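Local structure of halogenase PltM (6BZN) at residues P348-G353 and S401-A406; V393-Q398 and G458-D463; H417-S422 and S469-S474; C475-Q480 and A489-A494. The protein halogenates phenolic compounds of various kinds with chlorine, bromine or iodine, binding FAD as the flavin cofactor. One frame throughout, in Å; residues are numbered along the deposited sequence.

Contact 1. Residues P348-G353 and S401-A406; sequences PLFSRG and SCSYEA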
loop_
_atom_site.group_PDB
_atom_site.type_symbol
_atom_site.label_atom_id
_atom_site.label_comp_id
_atom_site.label_asym_id
_atom_site.label_seq_id
_atom_site.Cartn_x
_atom_site.Cartn_y
_atom_site.Cartn_z
ATOM N N PRO A 348 -7.125 1.879 1.021
ATOM C CA PRO A 348 -6.588 0.604 0.543
ATOM C C PRO A 348 -6.534 0.463 -0.983
ATOM O O PRO A 348 -5.778 -0.383 -1.491
ATOM C CB PRO A 348 -7.544 -0.433 1.129
ATOM C CG PRO A 348 -8.767 0.337 1.543
ATOM C CD PRO A 348 -8.254 1.681 1.949
ATOM N N LEU A 349 -7.311 1.274 -1.700
ATOM C CA LEU A 349 -7.441 1.154 -3.149
ATOM C C LEU A 349 -6.114 1.342 -3.859
ATOM O O LEU A 349 -5.484 2.389 -3.749
ATOM C CB LEU A 349 -8.447 2.166 -3.698
ATOM C CG LEU A 349 -8.722 2.039 -5.200
ATOM C CD1 LEU A 349 -9.478 0.757 -5.493
ATOM C CD2 LEU A 349 -9.470 3.245 -5.740
ATOM N N PHE A 350 -5.715 0.317 -4.601
ATOM C CA PHE A 350 -4.424 0.241 -5.311
ATOM C C PHE A 350 -3.229 -0.070 -4.431
ATOM O O PHE A 350 -2.108 -0.139 -4.940
ATOM C CB PHE A 350 -4.120 1.478 -6.176
ATOM C CG PHE A 350 -5.105 1.708 -7.275
ATOM C CD1 PHE A 350 -5.286 0.747 -8.257
ATOM C CD2 PHE A 350 -5.825 2.876 -7.350
ATOM C CE1 PHE A 350 -6.180 0.932 -9.293
ATOM C CE2 PHE A 350 -6.724 3.075 -8.384
ATOM C CZ PHE A 350 -6.901 2.104 -9.357
ATOM N N SER A 351 -3.446 -0.253 -3.124
ATOM C CA SER A 351 -2.423 -0.736 -2.222
ATOM C C SER A 351 -1.114 0.082 -2.301
ATOM O O SER A 351 -0.013 -0.453 -2.322
ATOM C CB SER A 351 -2.225 -2.249 -2.450
ATOM O OG SER A 351 -1.703 -2.840 -1.286
ATOM N N ARG A 352 -1.256 1.407 -2.324
ATOM C CA ARG A 352 -0.104 2.298 -2.408
ATOM C C ARG A 352 0.654 2.440 -1.073
ATOM O O ARG A 352 1.837 2.767 -1.079
ATOM C CB ARG A 352 -0.516 3.691 -2.918
ATOM C CG ARG A 352 -1.226 3.694 -4.271
ATOM C CD ARG A 352 -0.468 2.960 -5.376
ATOM N NE ARG A 352 0.837 3.566 -5.638
ATOM C CZ ARG A 352 1.671 3.210 -6.613
ATOM N NH1 ARG A 352 1.363 2.221 -7.464
ATOM N NH2 ARG A 352 2.832 3.856 -6.734
ATOM N N GLY A 353 -0.016 2.166 0.044
ATOM C CA GLY A 353 0.604 2.286 1.376
ATOM C C GLY A 353 1.884 1.484 1.545
ATOM O O GLY A 353 2.909 2.021 1.970
ATOM N N SER A 401 -8.977 9.651 -5.025
ATOM C CA SER A 401 -10.167 10.492 -5.142
ATOM C C SER A 401 -10.727 10.449 -6.567
ATOM O O SER A 401 -11.931 10.278 -6.766
ATOM C CB SER A 401 -9.898 11.935 -4.703
ATOM O OG SER A 401 -8.906 12.563 -5.502
ATOM N N CYS A 402 -9.858 10.571 -7.564
ATOM C CA CYS A 402 -10.313 10.489 -8.965
ATOM C C CYS A 402 -10.872 9.096 -9.306
ATOM O O CYS A 402 -11.824 8.990 -10.079
ATOM C CB CYS A 402 -9.196 10.902 -9.920
ATOM S SG CYS A 402 -8.759 12.656 -9.752
ATOM N N SER A 403 -10.307 8.039 -8.718
ATOM C CA SER A 403 -10.818 6.694 -8.912
ATOM C C SER A 403 -12.231 6.521 -8.355
ATOM O O SER A 403 -13.086 5.939 -9.009
ATOM C CB SER A 403 -9.891 5.662 -8.271
ATOM O OG SER A 403 -8.628 5.661 -8.899
ATOM N N TYR A 404 -12.465 7.014 -7.141
ATOM C CA TYR A 404 -13.798 6.926 -6.546
ATOM C C TYR A 404 -14.860 7.638 -7.426
ATOM O O TYR A 404 -15.997 7.206 -7.479
ATOM C CB TYR A 404 -13.817 7.494 -5.129
ATOM C CG TYR A 404 -13.512 6.507 -4.010
ATOM C CD1 TYR A 404 -12.206 6.196 -3.656
ATOM C CD2 TYR A 404 -14.539 5.909 -3.277
ATOM C CE1 TYR A 404 -11.935 5.324 -2.605
ATOM C CE2 TYR A 404 -14.267 5.039 -2.232
ATOM C CZ TYR A 404 -12.960 4.750 -1.891
ATOM O OH TYR A 404 -12.692 3.888 -0.829
ATOM N N GLU A 405 -14.485 8.721 -8.103
ATOM C CA GLU A 405 -15.407 9.378 -9.041
ATOM C C GLU A 405 -15.626 8.497 -10.276
ATOM O O GLU A 405 -16.749 8.379 -10.766
ATOM C CB GLU A 405 -14.878 10.746 -9.450
ATOM C CG GLU A 405 -15.795 11.533 -10.381
ATOM C CD GLU A 405 -17.125 11.932 -9.760
ATOM O OE1 GLU A 405 -17.252 11.994 -8.514
ATOM O OE2 GLU A 405 -18.056 12.204 -10.547
ATOM N N ALA A 406 -14.557 7.874 -10.764
ATOM C CA ALA A 406 -14.653 6.949 -11.887
ATOM C C ALA A 406 -15.485 5.692 -11.593
ATOM O O ALA A 406 -15.911 5.022 -12.537
ATOM C CB ALA A 406 -13.271 6.549 -12.371
#

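Contact 2. Residues V393-Q398 and G458-D463; sequences VATNDQ and GCLSLD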
loop_
_atom_site.group_PDB
_atom_site.type_symbol
_atom_site.label_atom_id
_atom_site.label_comp_id
_atom_site.label_asym_id
_atom_site.label_seq_id
_atom_site.Cartn_x
_atom_site.Cartn_y
_atom_site.Cartn_z
ATOM N N VAL A 393 1.888 10.778 -0.662
ATOM C CA VAL A 393 0.560 10.884 -0.072
ATOM C C VAL A 393 -0.337 11.794 -0.932
ATOM O O VAL A 393 -1.506 11.473 -1.185
ATOM C CB VAL A 393 0.643 11.364 1.400
ATOM C CG1 VAL A 393 -0.739 11.657 1.966
ATOM C CG2 VAL A 393 1.339 10.296 2.253
ATOM N N ALA A 394 0.223 12.908 -1.401
ATOM C CA ALA A 394 -0.513 13.815 -2.288
ATOM C C ALA A 394 -0.915 13.111 -3.598
ATOM O O ALA A 394 -2.067 13.177 -4.010
ATOM C CB ALA A 394 0.306 15.053 -2.590
ATOM N N THR A 395 0.027 12.407 -4.214
ATOM C CA THR A 395 -0.268 11.649 -5.436
ATOM C C THR A 395 -1.312 10.580 -5.172
ATOM O O THR A 395 -2.239 10.413 -5.948
ATOM C CB THR A 395 1.001 11.016 -6.021
ATOM O OG1 THR A 395 1.875 12.062 -6.442
ATOM C CG2 THR A 395 0.681 10.122 -7.241
ATOM N N ASN A 396 -1.155 9.870 -4.061
ATOM C CA ASN A 396 -2.077 8.819 -3.655
ATOM C C ASN A 396 -3.500 9.398 -3.483
ATOM O O ASN A 396 -4.482 8.794 -3.921
ATOM C CB ASN A 396 -1.526 8.185 -2.360
ATOM C CG ASN A 396 -2.161 6.853 -1.972
ATOM O OD1 ASN A 396 -3.110 6.335 -2.593
ATOM N ND2 ASN A 396 -1.604 6.273 -0.919
ATOM N N ASP A 397 -3.586 10.601 -2.902
ATOM C CA ASP A 397 -4.877 11.293 -2.707
ATOM C C ASP A 397 -5.558 11.620 -4.045
ATOM O O ASP A 397 -6.769 11.418 -4.178
ATOM C CB ASP A 397 -4.666 12.570 -1.908
ATOM C CG ASP A 397 -5.972 13.218 -1.450
ATOM O OD1 ASP A 397 -6.942 12.510 -1.101
ATOM O OD2 ASP A 397 -6.002 14.468 -1.392
ATOM N N GLN A 398 -4.800 12.124 -5.023
ATOM C CA GLN A 398 -5.373 12.401 -6.350
ATOM C C GLN A 398 -5.772 11.103 -7.043
ATOM O O GLN A 398 -6.906 10.978 -7.530
ATOM C CB GLN A 398 -4.423 13.220 -7.230
ATOM C CG GLN A 398 -4.370 14.710 -6.898
ATOM C CD GLN A 398 -5.685 15.441 -7.162
ATOM O OE1 GLN A 398 -6.221 15.414 -8.277
ATOM N NE2 GLN A 398 -6.222 16.092 -6.131
ATOM N N GLY A 458 7.608 10.181 -5.421
ATOM C CA GLY A 458 6.244 10.041 -4.903
ATOM C C GLY A 458 5.179 9.883 -5.978
ATOM O O GLY A 458 4.044 9.582 -5.668
ATOM N N CYS A 459 5.534 10.093 -7.238
ATOM C CA CYS A 459 4.582 9.978 -8.335
ATOM C C CYS A 459 4.683 8.590 -8.955
ATOM O O CYS A 459 5.727 7.936 -8.851
ATOM C CB CYS A 459 4.832 11.086 -9.358
ATOM S SG CYS A 459 4.716 12.738 -8.606
ATOM N N LEU A 460 3.616 8.156 -9.617
ATOM C CA LEU A 460 3.504 6.768 -10.064
ATOM C C LEU A 460 4.629 6.315 -11.000
ATOM O O LEU A 460 5.103 5.181 -10.891
ATOM C CB LEU A 460 2.154 6.515 -10.733
ATOM C CG LEU A 460 0.888 6.704 -9.887
ATOM C CD1 LEU A 460 -0.318 6.370 -10.743
ATOM C CD2 LEU A 460 0.899 5.834 -8.645
ATOM N N SER A 461 5.051 7.195 -11.902
ATOM C CA SER A 461 6.128 6.873 -12.862
ATOM C C SER A 461 7.526 7.040 -12.298
ATOM O O SER A 461 8.481 6.570 -12.911
ATOM C CB SER A 461 6.034 7.756 -14.109
ATOM O OG SER A 461 6.582 9.049 -13.844
ATOM N N LEU A 462 7.660 7.766 -11.190
ATOM C CA LEU A 462 8.935 8.221 -10.621
ATOM C C LEU A 462 9.706 9.237 -11.465
ATOM O O LEU A 462 10.228 10.203 -10.911
ATOM C CB LEU A 462 9.885 7.080 -10.246
ATOM C CG LEU A 462 9.481 6.192 -9.058
ATOM C CD1 LEU A 462 8.761 4.940 -9.533
ATOM C CD2 LEU A 462 10.716 5.786 -8.262
ATOM N N ASP A 463 9.814 9.016 -12.774
ATOM C CA ASP A 463 10.730 9.809 -13.594
ATOM C C ASP A 463 10.278 10.164 -15.025
ATOM O O ASP A 463 11.103 10.638 -15.810
ATOM C CB ASP A 463 12.076 9.093 -13.645
ATOM C CG ASP A 463 13.235 10.028 -13.996
ATOM O OD1 ASP A 463 13.332 11.142 -13.445
ATOM O OD2 ASP A 463 14.043 9.653 -14.850
#

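Contact 3. Residues H417-S422 and S469-S474; sequences HRVWLS and SLFRQS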
loop_
_atom_site.group_PDB
_atom_site.type_symbol
_atom_site.label_atom_id
_atom_site.label_comp_id
_atom_site.label_asym_id
_atom_site.label_seq_id
_atom_site.Cartn_x
_atom_site.Cartn_y
_atom_site.Cartn_z
ATOM N N HIS A 417 -8.871 3.423 -15.618
ATOM C CA HIS A 417 -7.899 2.487 -15.034
ATOM C C HIS A 417 -6.584 2.442 -15.811
ATOM O O HIS A 417 -5.551 2.153 -15.231
ATOM C CB HIS A 417 -8.493 1.093 -14.778
ATOM C CG HIS A 417 -8.166 0.058 -15.808
ATOM N ND1 HIS A 417 -8.793 0.000 -17.035
ATOM C CD2 HIS A 417 -7.326 -1.005 -15.768
ATOM C CE1 HIS A 417 -8.335 -1.036 -17.716
ATOM N NE2 HIS A 417 -7.448 -1.666 -16.966
ATOM N N ARG A 418 -6.624 2.791 -17.098
ATOM C CA ARG A 418 -5.420 2.863 -17.927
ATOM C C ARG A 418 -4.480 3.991 -17.530
ATOM O O ARG A 418 -3.295 3.903 -17.800
ATOM C CB ARG A 418 -5.798 2.992 -19.413
ATOM C CG ARG A 418 -6.562 1.782 -19.930
ATOM C CD ARG A 418 -7.794 2.158 -20.747
ATOM N NE ARG A 418 -8.638 0.979 -20.909
ATOM C CZ ARG A 418 -8.424 -0.020 -21.769
ATOM N NH1 ARG A 418 -7.410 0.016 -22.641
ATOM N NH2 ARG A 418 -9.231 -1.070 -21.761
ATOM N N VAL A 419 -5.004 5.040 -16.896
ATOM C CA VAL A 419 -4.169 6.123 -16.344
ATOM C C VAL A 419 -3.335 5.580 -15.171
ATOM O O VAL A 419 -2.104 5.711 -15.151
ATOM C CB VAL A 419 -5.027 7.346 -15.938
ATOM C CG1 VAL A 419 -4.195 8.428 -15.256
ATOM C CG2 VAL A 419 -5.728 7.925 -17.160
ATOM N N TRP A 420 -3.991 4.912 -14.234
ATOM C CA TRP A 420 -3.285 4.203 -13.157
ATOM C C TRP A 420 -2.304 3.157 -13.713
ATOM O O TRP A 420 -1.134 3.114 -13.326
ATOM C CB TRP A 420 -4.276 3.515 -12.209
ATOM C CG TRP A 420 -3.626 2.435 -11.394
ATOM C CD1 TRP A 420 -2.798 2.603 -10.322
ATOM C CD2 TRP A 420 -3.722 1.032 -11.609
ATOM N NE1 TRP A 420 -2.369 1.384 -9.860
ATOM C CE2 TRP A 420 -2.923 0.402 -10.633
ATOM C CE3 TRP A 420 -4.413 0.234 -12.542
ATOM C CZ2 TRP A 420 -2.790 -0.984 -10.555
ATOM C CZ3 TRP A 420 -4.290 -1.138 -12.461
ATOM C CH2 TRP A 420 -3.476 -1.738 -11.480
ATOM N N LEU A 421 -2.788 2.303 -14.613
ATOM C CA LEU A 421 -1.976 1.181 -15.072
ATOM C C LEU A 421 -0.698 1.633 -15.758
ATOM O O LEU A 421 0.356 1.125 -15.452
ATOM C CB LEU A 421 -2.770 0.272 -16.001
ATOM C CG LEU A 421 -2.065 -1.017 -16.429
ATOM C CD1 LEU A 421 -1.904 -1.968 -15.260
ATOM C CD2 LEU A 421 -2.843 -1.696 -17.544
ATOM N N SER A 422 -0.808 2.570 -16.700
ATOM C CA SER A 422 0.349 3.060 -17.429
ATOM C C SER A 422 1.393 3.676 -16.497
ATOM O O SER A 422 2.590 3.451 -16.682
ATOM C CB SER A 422 -0.052 4.047 -18.542
ATOM O OG SER A 422 -0.745 5.202 -18.058
ATOM N N SER A 469 2.433 14.366 -16.927
ATOM C CA SER A 469 1.515 15.224 -17.689
ATOM C C SER A 469 0.145 14.549 -17.893
ATOM O O SER A 469 -0.913 15.179 -17.685
ATOM C CB SER A 469 2.139 15.594 -19.047
ATOM O OG SER A 469 1.191 16.255 -19.874
ATOM N N LEU A 470 0.152 13.279 -18.301
ATOM C CA LEU A 470 -1.091 12.516 -18.429
ATOM C C LEU A 470 -1.836 12.437 -17.098
ATOM O O LEU A 470 -3.043 12.684 -17.048
ATOM C CB LEU A 470 -0.841 11.105 -18.980
ATOM C CG LEU A 470 -2.011 10.126 -18.965
ATOM C CD1 LEU A 470 -3.164 10.586 -19.840
ATOM C CD2 LEU A 470 -1.511 8.753 -19.394
ATOM N N PHE A 471 -1.107 12.114 -16.022
ATOM C CA PHE A 471 -1.736 11.973 -14.721
ATOM C C PHE A 471 -2.362 13.286 -14.250
ATOM O O PHE A 471 -3.517 13.299 -13.862
ATOM C CB PHE A 471 -0.732 11.450 -13.710
ATOM C CG PHE A 471 -1.311 11.219 -12.343
ATOM C CD1 PHE A 471 -2.028 10.077 -12.075
ATOM C CD2 PHE A 471 -1.121 12.151 -11.326
ATOM C CE1 PHE A 471 -2.542 9.846 -10.816
ATOM C CE2 PHE A 471 -1.638 11.927 -10.058
ATOM C CZ PHE A 471 -2.352 10.783 -9.803
ATOM N N ARG A 472 -1.605 14.378 -14.318
ATOM C CA ARG A 472 -2.081 15.705 -13.905
ATOM C C ARG A 472 -3.357 16.107 -14.673
ATOM O O ARG A 472 -4.381 16.452 -14.072
ATOM C CB ARG A 472 -0.946 16.731 -14.096
ATOM C CG ARG A 472 -1.235 18.168 -13.686
ATOM C CD ARG A 472 -0.045 19.103 -13.938
ATOM N NE ARG A 472 0.561 18.965 -15.276
ATOM C CZ ARG A 472 0.060 19.453 -16.420
ATOM N NH1 ARG A 472 -1.088 20.139 -16.452
ATOM N NH2 ARG A 472 0.717 19.252 -17.559
ATOM N N GLN A 473 -3.305 16.004 -15.998
ATOM C CA GLN A 473 -4.448 16.386 -16.834
ATOM C C GLN A 473 -5.663 15.469 -16.660
ATOM O O GLN A 473 -6.800 15.941 -16.626
ATOM C CB GLN A 473 -4.038 16.471 -18.304
ATOM C CG GLN A 473 -3.038 17.580 -18.581
ATOM C CD GLN A 473 -2.666 17.652 -20.053
ATOM O OE1 GLN A 473 -1.562 17.282 -20.452
ATOM N NE2 GLN A 473 -3.596 18.094 -20.865
ATOM N N SER A 474 -5.423 14.165 -16.522
ATOM C CA SER A 474 -6.509 13.216 -16.255
ATOM C C SER A 474 -7.211 13.462 -14.917
ATOM O O SER A 474 -8.436 13.366 -14.852
ATOM C CB SER A 474 -6.000 11.772 -16.319
ATOM O OG SER A 474 -5.471 11.504 -17.600
#

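Contact 4. Residues C475-Q480 and A489-A494; sequences CQVMQQ and AETANA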
loop_
_atom_site.group_PDB
_atom_site.type_symbol
_atom_site.label_atom_id
_atom_site.label_comp_id
_atom_site.label_asym_id
_atom_site.label_seq_id
_atom_site.Cartn_x
_atom_site.Cartn_y
_atom_site.Cartn_z
ATOM N N CYS A 475 -6.445 13.764 -13.864
ATOM C CA CYS A 475 -7.038 14.111 -12.564
ATOM C C CYS A 475 -7.852 15.403 -12.640
ATOM O O CYS A 475 -8.924 15.478 -12.041
ATOM C CB CYS A 475 -5.976 14.219 -11.466
ATOM S SG CYS A 475 -5.235 12.628 -11.041
ATOM N N GLN A 476 -7.354 16.392 -13.388
ATOM C CA GLN A 476 -8.096 17.648 -13.642
ATOM C C GLN A 476 -9.434 17.358 -14.307
ATOM O O GLN A 476 -10.448 17.927 -13.898
ATOM C CB GLN A 476 -7.298 18.631 -14.517
ATOM C CG GLN A 476 -6.126 19.284 -13.812
ATOM C CD GLN A 476 -5.126 19.974 -14.751
ATOM O OE1 GLN A 476 -5.333 20.064 -15.970
ATOM N NE2 GLN A 476 -4.025 20.469 -14.173
ATOM N N VAL A 477 -9.433 16.466 -15.309
ATOM C CA VAL A 477 -10.666 16.046 -15.986
ATOM C C VAL A 477 -11.642 15.433 -14.980
ATOM O O VAL A 477 -12.830 15.797 -14.969
ATOM C CB VAL A 477 -10.417 15.053 -17.164
ATOM C CG1 VAL A 477 -11.714 14.403 -17.629
ATOM C CG2 VAL A 477 -9.731 15.757 -18.330
ATOM N N MET A 478 -11.146 14.519 -14.138
ATOM C CA MET A 478 -12.006 13.865 -13.142
ATOM C C MET A 478 -12.547 14.805 -12.070
ATOM O O MET A 478 -13.718 14.702 -11.713
ATOM C CB MET A 478 -11.287 12.697 -12.470
ATOM C CG MET A 478 -10.951 11.544 -13.403
ATOM S SD MET A 478 -12.357 10.889 -14.333
ATOM C CE MET A 478 -13.439 10.349 -13.021
ATOM N N GLN A 479 -11.714 15.709 -11.560
ATOM C CA GLN A 479 -12.169 16.646 -10.520
ATOM C C GLN A 479 -13.219 17.612 -11.086
ATOM O O GLN A 479 -14.223 17.885 -10.432
ATOM C CB GLN A 479 -10.991 17.397 -9.868
ATOM C CG GLN A 479 -10.071 16.509 -9.010
ATOM C CD GLN A 479 -10.738 15.902 -7.767
ATOM O OE1 GLN A 479 -11.775 16.383 -7.295
ATOM N NE2 GLN A 479 -10.129 14.843 -7.222
ATOM N N GLN A 480 -13.000 18.091 -12.307
ATOM C CA GLN A 480 -13.970 18.953 -12.984
ATOM C C GLN A 480 -15.291 18.217 -13.247
ATOM O O GLN A 480 -16.376 18.779 -13.056
ATOM C CB GLN A 480 -13.388 19.474 -14.292
ATOM C CG GLN A 480 -14.243 20.522 -14.978
ATOM C CD GLN A 480 -13.744 20.828 -16.375
ATOM O OE1 GLN A 480 -13.965 20.043 -17.301
ATOM N NE2 GLN A 480 -13.059 21.957 -16.538
ATOM N N ALA A 489 -20.048 9.954 -20.326
ATOM C CA ALA A 489 -19.537 9.718 -21.693
ATOM C C ALA A 489 -18.534 10.787 -22.139
ATOM O O ALA A 489 -17.545 10.481 -22.804
ATOM C CB ALA A 489 -20.686 9.606 -22.697
ATOM N N GLU A 490 -18.788 12.032 -21.762
ATOM C CA GLU A 490 -17.895 13.149 -22.074
ATOM C C GLU A 490 -16.556 13.001 -21.360
ATOM O O GLU A 490 -15.492 13.203 -21.942
ATOM C CB GLU A 490 -18.539 14.463 -21.644
ATOM C CG GLU A 490 -17.685 15.700 -21.870
ATOM C CD GLU A 490 -18.297 16.916 -21.202
ATOM O OE1 GLU A 490 -17.843 17.271 -20.093
ATOM O OE2 GLU A 490 -19.256 17.486 -21.770
ATOM N N THR A 491 -16.640 12.677 -20.082
ATOM C CA THR A 491 -15.462 12.488 -19.245
ATOM C C THR A 491 -14.605 11.326 -19.776
ATOM O O THR A 491 -13.408 11.491 -19.986
ATOM C CB THR A 491 -15.904 12.262 -17.793
ATOM O OG1 THR A 491 -16.784 13.335 -17.401
ATOM C CG2 THR A 491 -14.713 12.186 -16.849
ATOM N N ALA A 492 -15.226 10.173 -20.022
ATOM C CA ALA A 492 -14.506 9.014 -20.559
ATOM C C ALA A 492 -13.799 9.373 -21.862
ATOM O O ALA A 492 -12.638 9.015 -22.075
ATOM C CB ALA A 492 -15.450 7.851 -20.779
ATOM N N ASN A 493 -14.492 10.108 -22.726
ATOM C CA ASN A 493 -13.887 10.489 -23.999
ATOM C C ASN A 493 -12.699 11.440 -23.846
ATOM O O ASN A 493 -11.700 11.297 -24.545
ATOM C CB ASN A 493 -14.913 11.112 -24.930
ATOM C CG ASN A 493 -14.341 11.345 -26.313
ATOM O OD1 ASN A 493 -14.112 10.393 -27.060
ATOM N ND2 ASN A 493 -14.053 12.599 -26.641
ATOM N N ALA A 494 -12.827 12.416 -22.949
ATOM C CA ALA A 494 -11.741 13.344 -22.631
ATOM C C ALA A 494 -10.513 12.583 -22.110
ATOM O O ALA A 494 -9.375 12.863 -22.525
ATOM C CB ALA A 494 -12.207 14.386 -21.621
#

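Contact 1. Residues P348-G353 and S401-A406
At the edge of the F350 ring, close to its plane, lies the hydroxyl of S403, its OG 3.3 Å from F350 CE2; the indole of W420, on helix 410-441, stacks on the same phenyl ring. F350 belongs to a type II beta turn, P348 to S351, that leads into helix 352-374 of this flavin-dependent halogenase, whereas S403 and Y404 lie near the end of helix 383-406. The turn is closed by S351 N donating to P348 O at 2.8 Å, and F350 holds its third position with a positive phi (77°), a backbone shape more familiar in glycine. S351, the last residue of the turn, contributes to FAD binding. The hydroxyl of S403 finds its polar partners in L399 O and W416 NE1; with its hydroxyl bonded there, the small serine can sit against L349 and F350. The Y404 ring is met obliquely by L349, and its OH bonds to D347, just ahead of the turn. L349 has its CG anti to the backbone N (chi1 -176°), which carries the branched end to the helix: CD2 rests 4.5 Å from Y404 CE1 and 3.5 Å from S403 CB.

Contact 2. Residues V393-Q398 and G458-D463
T395 meets the loop G458-L460 by van der Waals contact, with no hydrogen bond passing between the two segments. On the polar side, G458 O lies 3.4 Å from T395 CB and equally near T395 OG1, but the threonine hydroxyl is already bonded to N391 O, one turn earlier in its own helix. A threonine suits this place because its hydroxyl can be satisfied by its helix while both branches still pack outward. The same OG1 touches sulfur, 3.6 Å from C459 SG. The apolar side belongs to the methyl: CG2, anti to the backbone N, lies against the loop backbone at G458 O and C459 CA and comes within 4.3 Å of L460 CG. With an alanine in place of T395, C459 SG and L460 CG would probably lose their contact with this helix, and N391 O its side-chain donor.

A backbone bond shapes the loop: C459 to L462 form a type I beta turn, closed by L462 N donating to C459 O at 3.0 Å. G458 has a positive phi (89°), and any CB there would collide with the preceding carbonyl oxygen, which by itself favours glycine.

The loop lies after helix 444-452 and before helix 465-483, and here it packs against the side of helix 383-406. L460 also touches Y467 of helix 465-483 and R352 of helix 352-374, while S461 packs on L426 of helix 410-441, so the loop is in touch with four helices.

Contact 3. Residues H417-S422 and S469-S474
V419 reaches across to S474 with CG1 anti to its backbone N (chi1 175°) and CG2 beside that nitrogen, so both methyls face the partner helix. S474 CB sits equally far, 3.9 Å, from V419 CG1 and CG2. S474 in turn has its OG swung to the side of its own backbone N, and this oxygen comes to 3.6 Å from V419 CG2.

The hydroxyl is not left to the apolar surface. S474 OG donates to L470 O at 2.8 Å, approaching from above the carbonyl plane, 39° out of it, while S474 N reaches the same oxygen from the opposite face; the carbonyl is thus gripped twice. Without the hydroxyl, as with an alanine here, V419 CG2 would probably be less closely packed and L470 O left to its backbone donor alone. S422 follows the same logic on the other helix: its OG donates to R418 O at 2.9 Å, in the carbonyl plane, and the oxygen so satisfied can lie against L470 CD2, 3.9 Å away. Serines suit these buried sites because they are small and return their polarity to their own helix. F471 adds an apolar flank, its CD1 4.2 Å from V419 CG1.

The segments share no hydrogen bond, but Y467 OH, earlier on helix 465-483, bonds to V419 O. The short segments run roughly antiparallel, at 151° with axes 10.2 Å apart, an ordinary helix-helix packing distance, in the helical C-terminal part of an alpha/beta flavoprotein, between helices 410-441 and 465-483.

Contact 4. Residues C475-Q480 and A489-A494
V477 and M478 meet T491 and A494 inside a helical hairpin, two successive helices that fold back on each other after a short connection. The central atom is T491 CG2: V477 CG1 lies 3.8 Å from it and M478 SD 3.7 Å. The threonine owes this to its rotamer, with CG2 anti to the backbone N and OG1 beside that nitrogen, from where it makes a weak hydrogen bond to P487 O. The threonine thus offers a methyl to the partner helix, while its hydroxyl turns back to a residue just ahead of its own.

The arms of the hairpin are helices 465-483 and 488-502. Over these segments they run almost exactly antiparallel, at 173°, with their axes 10.0 Å apart. V477, T491 and A494 offer short side chains, so methyl meets methyl directly between the helices: V477 and T491 slide past each other in opposite directions, and A494, one helical turn beyond T491, sets its CB 4.0 Å from V477 CG1.

M478 comes in differently, crossing T491 at about a right angle. The bend at chi2 (-54°) folds the chain back and brings SD to the threonine methyl; the second bend, at chi3, only turns CE. M478 also touches W416 of helix 410-441, and T491 packs on L412 of that same helix. Near the turn of the hairpin, E490 OE1 forms a salt bridge with R486 NH1.

Overall arrangement
All four contacts lie in the largely helical region from the turn before helix 352-374 to helix 488-502. Contacts 1 and 2 share helix 383-406, have centres about 12 Å apart and alternate along the chain; R352 touches L460 and N396 of contact 2. Contacts 3 and 4 share helix 465-483, with centres about 11 Å apart. Contact 1 closes before contact 3 opens, and contact 3 before contact 4. F471 of contact 3 touches L460 and Q398 of contact 2, while Q479 of contact 4 packs on C402 of contact 1. The contact centres thus move outward, from about 11 Å from the chain's centre, at the turn carrying an FAD-binding serine, to about 26 Å at contact 4.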